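Local coordinates for GTPase activator-like protein (Chaetomium thermophilum, PDB 5HIU) that probably acts, as full-length TSC2, as a GTPase activator, and is represented here by the all-helical N-terminal part of the protein, at residues Q118-E123 / L184-A189; E138-L143 / D193-N198; H232-L237 / W270-I275; F240-T245 / S279-S284. All blocks are in the same frame, centred on the assembly; numbering follows the deposited sequence.

Contact 1. Residues Q118-E123 / L184-A189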
loop_
_atom_site.group_PDB
_atom_site.type_symbol
_atom_site.label_atom_id
_atom_site.label_comp_id
_atom_site.label_asym_id
_atom_site.label_seq_id
_atom_site.Cartn_x
_atom_site.Cartn_y
_atom_site.Cartn_z
ATOM N N GLN A 118 -22.697 -3.044 -9.000
ATOM C CA GLN A 118 -21.857 -2.293 -9.933
ATOM C C GLN A 118 -20.444 -2.867 -10.014
ATOM O O GLN A 118 -19.925 -3.097 -11.103
ATOM C CB GLN A 118 -21.716 -0.854 -9.493
ATOM C CG GLN A 118 -23.002 -0.118 -9.319
ATOM C CD GLN A 118 -22.755 1.348 -9.367
ATOM O OE1 GLN A 118 -22.563 1.972 -8.338
ATOM N NE2 GLN A 118 -22.693 1.895 -10.562
ATOM N N LEU A 119 -19.839 -3.024 -8.836
ATOM C CA LEU A 119 -18.565 -3.699 -8.602
ATOM C C LEU A 119 -18.496 -4.982 -9.379
ATOM O O LEU A 119 -17.598 -5.171 -10.189
ATOM C CB LEU A 119 -18.510 -4.118 -7.136
ATOM C CG LEU A 119 -17.381 -3.892 -6.135
ATOM C CD1 LEU A 119 -16.055 -4.472 -6.591
ATOM C CD2 LEU A 119 -17.196 -2.430 -5.807
ATOM N N VAL A 120 -19.459 -5.867 -9.133
ATOM C CA VAL A 120 -19.463 -7.178 -9.776
ATOM C C VAL A 120 -19.651 -7.013 -11.301
ATOM O O VAL A 120 -18.968 -7.659 -12.101
ATOM C CB VAL A 120 -20.550 -8.095 -9.180
ATOM C CG1 VAL A 120 -20.738 -9.338 -10.024
ATOM C CG2 VAL A 120 -20.215 -8.481 -7.742
ATOM N N ALA A 121 -20.555 -6.130 -11.699
ATOM C CA ALA A 121 -20.755 -5.888 -13.108
ATOM C C ALA A 121 -19.447 -5.503 -13.735
ATOM O O ALA A 121 -19.022 -6.097 -14.737
ATOM C CB ALA A 121 -21.770 -4.788 -13.330
ATOM N N LEU A 122 -18.793 -4.512 -13.153
ATOM C CA LEU A 122 -17.569 -4.028 -13.763
ATOM C C LEU A 122 -16.527 -5.150 -13.805
ATOM O O LEU A 122 -15.901 -5.397 -14.827
ATOM C CB LEU A 122 -17.043 -2.813 -13.024
ATOM C CG LEU A 122 -15.828 -2.158 -13.683
ATOM C CD1 LEU A 122 -16.099 -1.776 -15.135
ATOM C CD2 LEU A 122 -15.431 -0.925 -12.903
ATOM N N GLU A 123 -16.386 -5.843 -12.685
ATOM C CA GLU A 123 -15.482 -6.959 -12.577
ATOM C C GLU A 123 -15.745 -7.969 -13.687
ATOM O O GLU A 123 -14.799 -8.419 -14.335
ATOM C CB GLU A 123 -15.636 -7.584 -11.193
ATOM C CG GLU A 123 -15.090 -8.986 -11.020
ATOM C CD GLU A 123 -15.454 -9.548 -9.657
ATOM O OE1 GLU A 123 -14.978 -8.971 -8.666
ATOM O OE2 GLU A 123 -16.229 -10.537 -9.577
ATOM N N LEU A 184 -15.133 -3.116 -0.291
ATOM C CA LEU A 184 -13.838 -2.462 -0.322
ATOM C C LEU A 184 -12.725 -3.457 -0.694
ATOM O O LEU A 184 -11.913 -3.181 -1.553
ATOM C CB LEU A 184 -13.587 -1.795 1.034
ATOM C CG LEU A 184 -12.294 -1.001 1.211
ATOM C CD1 LEU A 184 -12.223 0.176 0.254
ATOM C CD2 LEU A 184 -12.137 -0.530 2.661
ATOM N N SER A 185 -12.711 -4.635 -0.091
ATOM C CA SER A 185 -11.714 -5.625 -0.488
ATOM C C SER A 185 -11.783 -5.910 -1.947
ATOM O O SER A 185 -10.775 -5.948 -2.616
ATOM C CB SER A 185 -11.930 -6.922 0.238
ATOM O OG SER A 185 -11.821 -6.667 1.601
ATOM N N GLN A 186 -12.992 -6.129 -2.433
ATOM C CA GLN A 186 -13.170 -6.622 -3.763
ATOM C C GLN A 186 -12.760 -5.569 -4.787
ATOM O O GLN A 186 -12.211 -5.903 -5.855
ATOM C CB GLN A 186 -14.604 -7.037 -3.974
ATOM C CG GLN A 186 -14.788 -7.696 -5.320
ATOM C CD GLN A 186 -16.110 -8.384 -5.459
ATOM O OE1 GLN A 186 -16.956 -8.310 -4.573
ATOM N NE2 GLN A 186 -16.300 -9.066 -6.579
ATOM N N LEU A 187 -12.990 -4.306 -4.434
ATOM C CA LEU A 187 -12.549 -3.202 -5.234
ATOM C C LEU A 187 -11.011 -3.081 -5.266
ATOM O O LEU A 187 -10.427 -2.895 -6.348
ATOM C CB LEU A 187 -13.198 -1.907 -4.719
ATOM C CG LEU A 187 -12.819 -0.592 -5.382
ATOM C CD1 LEU A 187 -13.166 -0.545 -6.858
ATOM C CD2 LEU A 187 -13.543 0.516 -4.658
ATOM N N PHE A 188 -10.361 -3.170 -4.105
ATOM C CA PHE A 188 -8.892 -3.192 -4.050
ATOM C C PHE A 188 -8.381 -4.313 -4.955
ATOM O O PHE A 188 -7.473 -4.105 -5.765
ATOM C CB PHE A 188 -8.356 -3.489 -2.629
ATOM C CG PHE A 188 -8.336 -2.306 -1.690
ATOM C CD1 PHE A 188 -7.681 -1.154 -2.019
ATOM C CD2 PHE A 188 -8.927 -2.398 -0.431
ATOM C CE1 PHE A 188 -7.638 -0.097 -1.144
ATOM C CE2 PHE A 188 -8.897 -1.339 0.453
ATOM C CZ PHE A 188 -8.259 -0.189 0.090
ATOM N N ALA A 189 -8.956 -5.499 -4.820
ATOM C CA ALA A 189 -8.570 -6.600 -5.715
ATOM C C ALA A 189 -8.712 -6.146 -7.172
ATOM O O ALA A 189 -7.815 -6.362 -7.963
ATOM C CB ALA A 189 -9.402 -7.853 -5.463
#
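Two nearly parallel helices of an alpha-solenoid, 115-126 and 179-198, meet here mainly through Q186 and L119, with smaller shares from L187, E123 and V120. The short segment axes stay 10.6 Å apart, so side chains rather than backbones bridge the gap. Q186 does most of the reaching: its CG stands anti to the backbone N (chi1 -174°) and the chain stays extended beyond it, which carries the amide across to the other helix. There NE2 donates to E123 OE1 with an N-H...O angle of 156°. The modelled length of 2.5 Å between Q186 NE2 and E123 OE1 is very short, so its exact value is doubtful. The carboxylate and amide planes are turned 38° apart, and the two side chains cross at about a right angle. E123 OE2 has a hydrogen-bond partner close by in the chain.

In this all-helical fold the polar pair lies beside an apolar one. The L119 and Q186 side chains lie alongside each other, pointing opposite ways, with L119 CD1 3.7 Å from Q186 CG, along the aliphatic part of the glutamine. The other branch, L119 CD2, comes within 4.2 Å of L187 CB, where the two leucines cross almost perpendicularly. V120 CG2 flanks the amide, 4.1 Å from Q186 NE2. Helix 139-163 packs alongside, its A150 against L187 and its W146 against L122.

Contact 2. Residues E138-L143 / D193-N198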
loop_
_atom_site.group_PDB
_atom_site.type_symbol
_atom_site.label_atom_id
_atom_site.label_comp_id
_atom_site.label_asym_id
_atom_site.label_seq_id
_atom_site.Cartn_x
_atom_site.Cartn_y
_atom_site.Cartn_z
ATOM N N GLU A 138 -11.658 5.625 -19.482
ATOM C CA GLU A 138 -12.584 5.942 -18.384
ATOM C C GLU A 138 -12.379 5.112 -17.115
ATOM O O GLU A 138 -12.836 5.489 -16.039
ATOM C CB GLU A 138 -14.048 5.768 -18.846
ATOM C CG GLU A 138 -14.508 6.742 -19.922
ATOM C CD GLU A 138 -14.561 6.121 -21.305
ATOM O OE1 GLU A 138 -13.503 5.650 -21.771
ATOM O OE2 GLU A 138 -15.660 6.126 -21.935
ATOM N N MET A 139 -11.707 3.979 -17.261
ATOM C CA MET A 139 -11.601 2.984 -16.228
ATOM C C MET A 139 -10.940 3.457 -14.957
ATOM O O MET A 139 -11.503 3.266 -13.895
ATOM C CB MET A 139 -10.813 1.797 -16.756
ATOM C CG MET A 139 -10.870 0.571 -15.868
ATOM S SD MET A 139 -12.558 0.026 -15.563
ATOM C CE MET A 139 -12.197 -1.423 -14.583
ATOM N N PHE A 140 -9.748 4.036 -15.057
ATOM C CA PHE A 140 -8.942 4.392 -13.864
ATOM C C PHE A 140 -9.511 5.534 -13.024
ATOM O O PHE A 140 -9.517 5.458 -11.783
ATOM C CB PHE A 140 -7.481 4.689 -14.237
ATOM C CG PHE A 140 -6.655 3.455 -14.404
ATOM C CD1 PHE A 140 -6.115 2.815 -13.301
ATOM C CD2 PHE A 140 -6.458 2.901 -15.647
ATOM C CE1 PHE A 140 -5.376 1.651 -13.448
ATOM C CE2 PHE A 140 -5.722 1.739 -15.798
ATOM C CZ PHE A 140 -5.178 1.110 -14.696
ATOM N N PRO A 141 -9.981 6.597 -13.687
ATOM C CA PRO A 141 -10.697 7.626 -12.959
ATOM C C PRO A 141 -11.926 7.104 -12.244
ATOM O O PRO A 141 -12.280 7.619 -11.181
ATOM C CB PRO A 141 -11.111 8.602 -14.060
ATOM C CG PRO A 141 -10.017 8.490 -15.066
ATOM C CD PRO A 141 -9.653 7.029 -15.062
ATOM N N LEU A 142 -12.583 6.105 -12.833
ATOM C CA LEU A 142 -13.741 5.519 -12.212
ATOM C C LEU A 142 -13.332 4.761 -10.957
ATOM O O LEU A 142 -13.965 4.931 -9.901
ATOM C CB LEU A 142 -14.471 4.589 -13.163
ATOM C CG LEU A 142 -15.605 3.872 -12.421
ATOM C CD1 LEU A 142 -16.816 4.774 -12.348
ATOM C CD2 LEU A 142 -15.936 2.524 -13.048
ATOM N N LEU A 143 -12.287 3.934 -11.060
ATOM C CA LEU A 143 -11.806 3.170 -9.891
ATOM C C LEU A 143 -11.431 4.096 -8.751
ATOM O O LEU A 143 -11.748 3.843 -7.587
ATOM C CB LEU A 143 -10.586 2.324 -10.227
ATOM C CG LEU A 143 -10.800 1.235 -11.272
ATOM C CD1 LEU A 143 -9.462 0.622 -11.630
ATOM C CD2 LEU A 143 -11.786 0.170 -10.827
ATOM N N ASP A 193 -5.787 -5.648 -10.181
ATOM C CA ASP A 193 -5.815 -6.390 -11.451
ATOM C C ASP A 193 -5.841 -5.505 -12.696
ATOM O O ASP A 193 -5.283 -5.862 -13.758
ATOM C CB ASP A 193 -7.017 -7.308 -11.482
ATOM C CG ASP A 193 -6.926 -8.395 -10.440
ATOM O OD1 ASP A 193 -5.846 -8.532 -9.828
ATOM O OD2 ASP A 193 -7.923 -9.115 -10.232
ATOM N N VAL A 194 -6.486 -4.349 -12.571
ATOM C CA VAL A 194 -6.567 -3.441 -13.683
ATOM C C VAL A 194 -5.178 -2.881 -13.927
ATOM O O VAL A 194 -4.764 -2.745 -15.058
ATOM C CB VAL A 194 -7.648 -2.385 -13.443
ATOM C CG1 VAL A 194 -7.606 -1.320 -14.523
ATOM C CG2 VAL A 194 -9.018 -3.059 -13.464
ATOM N N ILE A 195 -4.443 -2.617 -12.857
ATOM C CA ILE A 195 -3.058 -2.159 -12.947
ATOM C C ILE A 195 -2.216 -3.217 -13.643
ATOM O O ILE A 195 -1.484 -2.925 -14.585
ATOM C CB ILE A 195 -2.504 -1.793 -11.556
ATOM C CG1 ILE A 195 -3.022 -0.403 -11.162
ATOM C CG2 ILE A 195 -0.990 -1.747 -11.567
ATOM C CD1 ILE A 195 -2.873 -0.031 -9.704
ATOM N N LYS A 196 -2.370 -4.458 -13.212
ATOM C CA LYS A 196 -1.593 -5.557 -13.755
ATOM C C LYS A 196 -1.770 -5.653 -15.255
ATOM O O LYS A 196 -0.784 -5.653 -15.995
ATOM C CB LYS A 196 -1.988 -6.875 -13.088
ATOM C CG LYS A 196 -1.289 -8.072 -13.686
ATOM C CD LYS A 196 -1.226 -9.273 -12.771
ATOM C CE LYS A 196 -0.844 -10.517 -13.575
ATOM N NZ LYS A 196 -0.545 -11.736 -12.758
ATOM N N PHE A 197 -3.025 -5.708 -15.694
ATOM C CA PHE A 197 -3.350 -5.958 -17.105
ATOM C C PHE A 197 -3.468 -4.738 -18.012
ATOM O O PHE A 197 -3.425 -4.900 -19.210
ATOM C CB PHE A 197 -4.635 -6.768 -17.214
ATOM C CG PHE A 197 -4.520 -8.141 -16.634
ATOM C CD1 PHE A 197 -3.729 -9.096 -17.243
ATOM C CD2 PHE A 197 -5.192 -8.478 -15.456
ATOM C CE1 PHE A 197 -3.611 -10.367 -16.705
ATOM C CE2 PHE A 197 -5.085 -9.753 -14.910
ATOM C CZ PHE A 197 -4.292 -10.697 -15.541
ATOM N N ASN A 198 -3.590 -3.532 -17.472
ATOM C CA ASN A 198 -3.980 -2.386 -18.304
ATOM C C ASN A 198 -3.464 -1.060 -17.788
ATOM O O ASN A 198 -4.134 -0.032 -17.919
ATOM C CB ASN A 198 -5.521 -2.305 -18.377
ATOM C CG ASN A 198 -6.113 -3.310 -19.318
ATOM O OD1 ASN A 198 -5.754 -3.342 -20.469
ATOM N ND2 ASN A 198 -7.019 -4.124 -18.839
#
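V194 and F140 bury the most surface in this contact, and M139 comes next. V194 points into the gap between the two helices, and its methyls divide the work. CG1 approaches the far end of the phenyl ring, 3.4 Å from F140 CZ, at a slant that makes it neither a face nor an edge contact. CG2 meets the terminal methyl of M139, with M139 CE at 3.7 Å; the bend of the methionine chain at chi2 (57°) brings that methyl round. L143 CD1 reaches V194 tip to tip, 3.9 Å from V194 CG1.

The F140 ring presents its edge to I195 and to the backbone of N198. I195 CG1 lies near the ring plane, 3.9 Å from F140 CE1, while the carbonyl oxygen N198 O lies at the rim as well, 3.2 Å from F140 CE2, where the ring hydrogens would carry a slight positive charge. The amide of N198 has its partner outside the two segments, ND2 donating to G129 O.

The segment axes run almost antiparallel (165°), 11.6 Å apart. Helix 204-219 packs V206 against F140 and L210 against I195, helix 224-240 adds S236 and L237 to I195, and I132 of the preceding loop touches M139.

Contact 3. Residues H232-L237 / W270-I275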
loop_
_atom_site.group_PDB
_atom_site.type_symbol
_atom_site.label_atom_id
_atom_site.label_comp_id
_atom_site.label_asym_id
_atom_site.label_seq_id
_atom_site.Cartn_x
_atom_site.Cartn_y
_atom_site.Cartn_z
ATOM N N HIS A 232 -0.462 -4.010 -1.598
ATOM C CA HIS A 232 -0.512 -4.799 -2.824
ATOM C C HIS A 232 -0.865 -3.931 -4.017
ATOM O O HIS A 232 -0.309 -4.136 -5.087
ATOM C CB HIS A 232 -1.414 -6.024 -2.652
ATOM C CG HIS A 232 -0.914 -6.944 -1.583
ATOM N ND1 HIS A 232 0.416 -7.302 -1.481
ATOM C CD2 HIS A 232 -1.538 -7.519 -0.529
ATOM C CE1 HIS A 232 0.582 -8.081 -0.427
ATOM N NE2 HIS A 232 -0.588 -8.228 0.170
ATOM N N VAL A 233 -1.688 -2.897 -3.818
ATOM C CA VAL A 233 -1.979 -1.998 -4.921
ATOM C C VAL A 233 -0.705 -1.293 -5.346
ATOM O O VAL A 233 -0.418 -1.174 -6.525
ATOM C CB VAL A 233 -3.105 -1.017 -4.593
ATOM C CG1 VAL A 233 -3.077 0.187 -5.524
ATOM C CG2 VAL A 233 -4.437 -1.727 -4.697
ATOM N N ILE A 234 0.077 -0.867 -4.380
ATOM C CA ILE A 234 1.305 -0.149 -4.652
ATOM C C ILE A 234 2.340 -1.071 -5.242
ATOM O O ILE A 234 3.025 -0.704 -6.174
ATOM C CB ILE A 234 1.830 0.558 -3.388
ATOM C CG1 ILE A 234 0.941 1.760 -3.095
ATOM C CG2 ILE A 234 3.272 1.036 -3.575
ATOM C CD1 ILE A 234 1.042 2.215 -1.659
ATOM N N GLU A 235 2.443 -2.278 -4.703
ATOM C CA GLU A 235 3.274 -3.318 -5.313
ATOM C C GLU A 235 2.893 -3.399 -6.782
ATOM O O GLU A 235 3.751 -3.409 -7.636
ATOM C CB GLU A 235 3.044 -4.633 -4.588
ATOM C CG GLU A 235 3.868 -5.836 -5.021
ATOM C CD GLU A 235 3.475 -7.120 -4.277
ATOM O OE1 GLU A 235 2.635 -7.077 -3.350
ATOM O OE2 GLU A 235 3.999 -8.196 -4.613
ATOM N N SER A 236 1.601 -3.412 -7.081
ATOM C CA SER A 236 1.171 -3.539 -8.443
ATOM C C SER A 236 1.682 -2.387 -9.240
ATOM O O SER A 236 2.224 -2.578 -10.335
ATOM C CB SER A 236 -0.337 -3.553 -8.553
ATOM O OG SER A 236 -0.793 -4.874 -8.509
ATOM N N LEU A 237 1.488 -1.181 -8.720
ATOM C CA LEU A 237 1.919 -0.028 -9.464
ATOM C C LEU A 237 3.356 -0.231 -9.847
ATOM O O LEU A 237 3.697 -0.216 -11.035
ATOM C CB LEU A 237 1.762 1.260 -8.676
ATOM C CG LEU A 237 0.352 1.823 -8.691
ATOM C CD1 LEU A 237 0.365 3.183 -8.016
ATOM C CD2 LEU A 237 -0.192 1.962 -10.106
ATOM N N TRP A 270 8.146 -4.635 3.236
ATOM C CA TRP A 270 9.533 -4.634 2.853
ATOM C C TRP A 270 9.588 -5.083 1.401
ATOM O O TRP A 270 10.340 -4.537 0.578
ATOM C CB TRP A 270 10.387 -5.524 3.748
ATOM C CG TRP A 270 11.674 -5.726 3.111
ATOM C CD1 TRP A 270 12.137 -6.866 2.564
ATOM C CD2 TRP A 270 12.634 -4.717 2.832
ATOM N NE1 TRP A 270 13.353 -6.643 1.976
ATOM C CE2 TRP A 270 13.674 -5.321 2.116
ATOM C CE3 TRP A 270 12.709 -3.353 3.107
ATOM C CZ2 TRP A 270 14.791 -4.620 1.695
ATOM C CZ3 TRP A 270 13.814 -2.651 2.675
ATOM C CH2 TRP A 270 14.846 -3.284 1.994
ATOM N N HIS A 271 8.752 -6.061 1.066
ATOM C CA HIS A 271 8.733 -6.579 -0.306
ATOM C C HIS A 271 8.487 -5.439 -1.283
ATOM O O HIS A 271 9.204 -5.234 -2.269
ATOM C CB HIS A 271 7.670 -7.653 -0.441
ATOM C CG HIS A 271 7.811 -8.460 -1.681
ATOM N ND1 HIS A 271 7.243 -8.084 -2.882
ATOM C CD2 HIS A 271 8.473 -9.615 -1.920
ATOM C CE1 HIS A 271 7.540 -8.976 -3.805
ATOM N NE2 HIS A 271 8.281 -9.917 -3.246
ATOM N N THR A 272 7.483 -4.647 -0.975
ATOM C CA THR A 272 7.154 -3.528 -1.827
ATOM C C THR A 272 8.262 -2.486 -1.809
ATOM O O THR A 272 8.603 -1.934 -2.855
ATOM C CB THR A 272 5.779 -2.945 -1.454
ATOM O OG1 THR A 272 4.804 -3.998 -1.494
ATOM C CG2 THR A 272 5.372 -1.888 -2.419
ATOM N N ILE A 273 8.846 -2.226 -0.645
ATOM C CA ILE A 273 9.914 -1.236 -0.579
ATOM C C ILE A 273 11.122 -1.770 -1.347
ATOM O O ILE A 273 11.859 -0.972 -1.944
ATOM C CB ILE A 273 10.282 -0.861 0.877
ATOM C CG1 ILE A 273 9.179 -0.019 1.504
ATOM C CG2 ILE A 273 11.569 -0.046 0.953
ATOM C CD1 ILE A 273 9.253 0.004 3.016
ATOM N N SER A 274 11.335 -3.096 -1.347
ATOM C CA SER A 274 12.521 -3.632 -2.003
ATOM C C SER A 274 12.417 -3.371 -3.485
ATOM O O SER A 274 13.370 -2.881 -4.111
ATOM C CB SER A 274 12.743 -5.120 -1.723
ATOM O OG SER A 274 11.543 -5.851 -1.871
ATOM N N ILE A 275 11.244 -3.663 -4.042
ATOM C CA ILE A 275 11.012 -3.429 -5.458
ATOM C C ILE A 275 11.383 -1.987 -5.767
ATOM O O ILE A 275 12.210 -1.729 -6.637
ATOM C CB ILE A 275 9.554 -3.719 -5.844
ATOM C CG1 ILE A 275 9.310 -5.231 -5.816
ATOM C CG2 ILE A 275 9.249 -3.158 -7.218
ATOM C CD1 ILE A 275 7.870 -5.645 -5.582
HETATM O O HOH W 1 4.194 -6.727 -1.046
#
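E235 stretches across T272 at about a right angle, extended throughout, with CG anti to the backbone N (chi1 -177°). Its methylene CB lies 3.6 Å from T272 OG1, and the carboxylate is carried past the hydroxyl towards H232, one turn back on its own helix. H232 ND1 donates to E235 OE1 over 2.9 Å, nearly straight at 161°; the oxygen sits in the imidazole plane and is met almost end-on to its C-O bond. A water also donates, weakly, to E235 OE1 and lies 2.8 Å from T272 OG1, so it bridges the two helices.

H271 comes up obliquely to the other carboxylate oxygen, its ring plane turned 58° from the carboxylate. E235 OE2 and H271 ND1 are 3.7 Å apart, and no hydrogen bond forms. Apolar branches close the remainder: I234 CG2 and T272 CG2 meet at 3.8 Å with their side chains roughly perpendicular, and I275 CD1 touches E235 CG from across at 4.0 Å.

Helices 224-240 and 266-277 thus pack nearly parallel in the solenoid. Helix 204-219 packs on the first, L214 against V233, L215 against I234 and I211 against L237; helix 179-198 abuts it through I195, and W270 forms a cation-pi pair with K321 of helix 302-322.

Contact 4. Residues F240-T245 / S279-S284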
loop_
_atom_site.group_PDB
_atom_site.type_symbol
_atom_site.label_atom_id
_atom_site.label_comp_id
_atom_site.label_asym_id
_atom_site.label_seq_id
_atom_site.Cartn_x
_atom_site.Cartn_y
_atom_site.Cartn_z
ATOM N N PHE A 240 4.028 -3.268 -12.265
ATOM C CA PHE A 240 3.490 -3.233 -13.652
ATOM C C PHE A 240 3.403 -1.882 -14.349
ATOM O O PHE A 240 3.201 -1.842 -15.542
ATOM C CB PHE A 240 2.127 -3.884 -13.686
ATOM C CG PHE A 240 2.137 -5.298 -13.202
ATOM C CD1 PHE A 240 2.720 -6.295 -13.967
ATOM C CD2 PHE A 240 1.575 -5.636 -11.975
ATOM C CE1 PHE A 240 2.739 -7.606 -13.516
ATOM C CE2 PHE A 240 1.591 -6.952 -11.529
ATOM C CZ PHE A 240 2.172 -7.930 -12.291
ATOM N N GLY A 241 3.563 -0.797 -13.607
ATOM C CA GLY A 241 3.597 0.552 -14.156
ATOM C C GLY A 241 4.670 1.355 -13.454
ATOM O O GLY A 241 5.810 0.879 -13.315
ATOM N N SER A 242 4.310 2.554 -12.982
ATOM C CA SER A 242 5.262 3.440 -12.302
ATOM C C SER A 242 4.636 4.463 -11.377
ATOM O O SER A 242 3.578 4.995 -11.643
ATOM C CB SER A 242 6.119 4.189 -13.299
ATOM O OG SER A 242 6.887 5.186 -12.637
ATOM N N ILE A 243 5.328 4.701 -10.275
ATOM C CA ILE A 243 5.079 5.793 -9.357
ATOM C C ILE A 243 5.798 7.059 -9.879
ATOM O O ILE A 243 7.007 7.050 -10.113
ATOM C CB ILE A 243 5.627 5.441 -7.963
ATOM C CG1 ILE A 243 4.888 4.243 -7.398
ATOM C CG2 ILE A 243 5.488 6.601 -6.994
ATOM C CD1 ILE A 243 5.520 3.717 -6.125
ATOM N N PRO A 244 5.061 8.159 -10.056
ATOM C CA PRO A 244 5.726 9.372 -10.501
ATOM C C PRO A 244 6.663 9.881 -9.425
ATOM O O PRO A 244 6.409 9.641 -8.252
ATOM C CB PRO A 244 4.570 10.357 -10.700
ATOM C CG PRO A 244 3.328 9.528 -10.776
ATOM C CD PRO A 244 3.604 8.339 -9.915
ATOM N N THR A 245 7.710 10.599 -9.824
ATOM C CA THR A 245 8.753 11.041 -8.898
ATOM C C THR A 245 8.201 11.817 -7.691
ATOM O O THR A 245 8.580 11.553 -6.549
ATOM C CB THR A 245 9.857 11.879 -9.606
ATOM O OG1 THR A 245 9.300 13.082 -10.144
ATOM C CG2 THR A 245 10.529 11.080 -10.741
ATOM N N SER A 279 14.870 -0.083 -8.175
ATOM C CA SER A 279 14.306 0.526 -9.376
ATOM C C SER A 279 14.968 1.876 -9.542
ATOM O O SER A 279 15.755 2.283 -8.690
ATOM C CB SER A 279 12.796 0.718 -9.212
ATOM O OG SER A 279 12.508 2.014 -8.698
ATOM N N HIS A 280 14.641 2.573 -10.627
ATOM C CA HIS A 280 15.143 3.935 -10.860
ATOM C C HIS A 280 14.956 4.862 -9.665
ATOM O O HIS A 280 15.680 5.841 -9.504
ATOM C CB HIS A 280 14.498 4.551 -12.103
ATOM C CG HIS A 280 13.011 4.681 -12.031
ATOM N ND1 HIS A 280 12.154 3.621 -12.252
ATOM C CD2 HIS A 280 12.223 5.761 -11.811
ATOM C CE1 HIS A 280 10.905 4.034 -12.140
ATOM N NE2 HIS A 280 10.919 5.329 -11.875
ATOM N N HIS A 281 13.981 4.547 -8.826
ATOM C CA HIS A 281 13.738 5.316 -7.618
ATOM C C HIS A 281 14.785 5.055 -6.526
ATOM O O HIS A 281 14.929 5.847 -5.591
ATOM C CB HIS A 281 12.332 5.011 -7.099
ATOM C CG HIS A 281 11.229 5.516 -7.988
ATOM N ND1 HIS A 281 11.108 6.842 -8.344
ATOM C CD2 HIS A 281 10.186 4.874 -8.566
ATOM C CE1 HIS A 281 10.047 6.994 -9.115
ATOM N NE2 HIS A 281 9.465 5.815 -9.260
ATOM N N GLY A 282 15.508 3.942 -6.646
ATOM C CA GLY A 282 16.549 3.551 -5.685
ATOM C C GLY A 282 17.307 4.720 -5.121
ATOM O O GLY A 282 17.250 4.974 -3.916
ATOM N N GLN A 283 18.012 5.436 -5.991
ATOM C CA GLN A 283 18.789 6.605 -5.573
ATOM C C GLN A 283 17.938 7.622 -4.824
ATOM O O GLN A 283 18.298 8.047 -3.727
ATOM C CB GLN A 283 19.490 7.287 -6.772
ATOM C CG GLN A 283 20.823 6.659 -7.179
ATOM C CD GLN A 283 21.725 6.384 -5.978
ATOM O OE1 GLN A 283 21.973 7.274 -5.159
ATOM N NE2 GLN A 283 22.196 5.143 -5.853
ATOM N N SER A 284 16.804 7.991 -5.417
ATOM C CA SER A 284 15.884 8.955 -4.813
ATOM C C SER A 284 15.357 8.457 -3.469
ATOM O O SER A 284 15.253 9.228 -2.509
ATOM C CB SER A 284 14.731 9.258 -5.772
ATOM O OG SER A 284 15.211 9.915 -6.936
#
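With CG anti to its own carbonyl carbon (chi1 -68°), H281 swings its imidazole out from the start of helix 281-294 and meets I243 in the linker between helices 224-240 and 245-261, a corner of the alpha-solenoid. H281 NE2 donates to I243 O at 2.9 Å, but the N-H...O angle of 125° makes this a weak bond, even though the oxygen lies near the ring plane at its edge. The same carbonyl oxygen takes a second weak bond, from S242 OG in its own segment. T245 stands beside the imidazole, with T245 CG2 4.4 Å from H281 CE1.

H280 takes a different first torsion, its CG set between the backbone N and the carbonyl carbon. This folds its ring back over the next residue, so that CG of H281 lies over one face of the H280 ring, towards its rim. At the edge of that ring, S242 OG comes within 4.1 Å of H280 NE2. From helix 245-261, L248 packs against H281 and C251 against I243.

The backbone of H281 is held at the helix entry by a capping bond: H281 N donates to S279 OG at 2.9 Å, and that hydroxyl is also hydrogen-bonded to I276 O.

Contact 2 is fully buried and almost entirely apolar, whereas the other three are only partly buried and mix polar with apolar groups. Contacts 1 and 2 share helix 179-198 at different heights and touch one another: L122 of the first packs on M139 and L142 of the second. Contact 3 joins this block through I195, which lies against L237. The segments of contacts 3 and 4 adjoin in the sequence, the former between helix bodies, the latter between the linker after helix 224-240 and the start of helix 281-294. Their polar chemistry changes accordingly: a direct amide-carboxylate bond in contact 1, a water bridge in contact 3, and a weak histidine-to-backbone bond in contact 4.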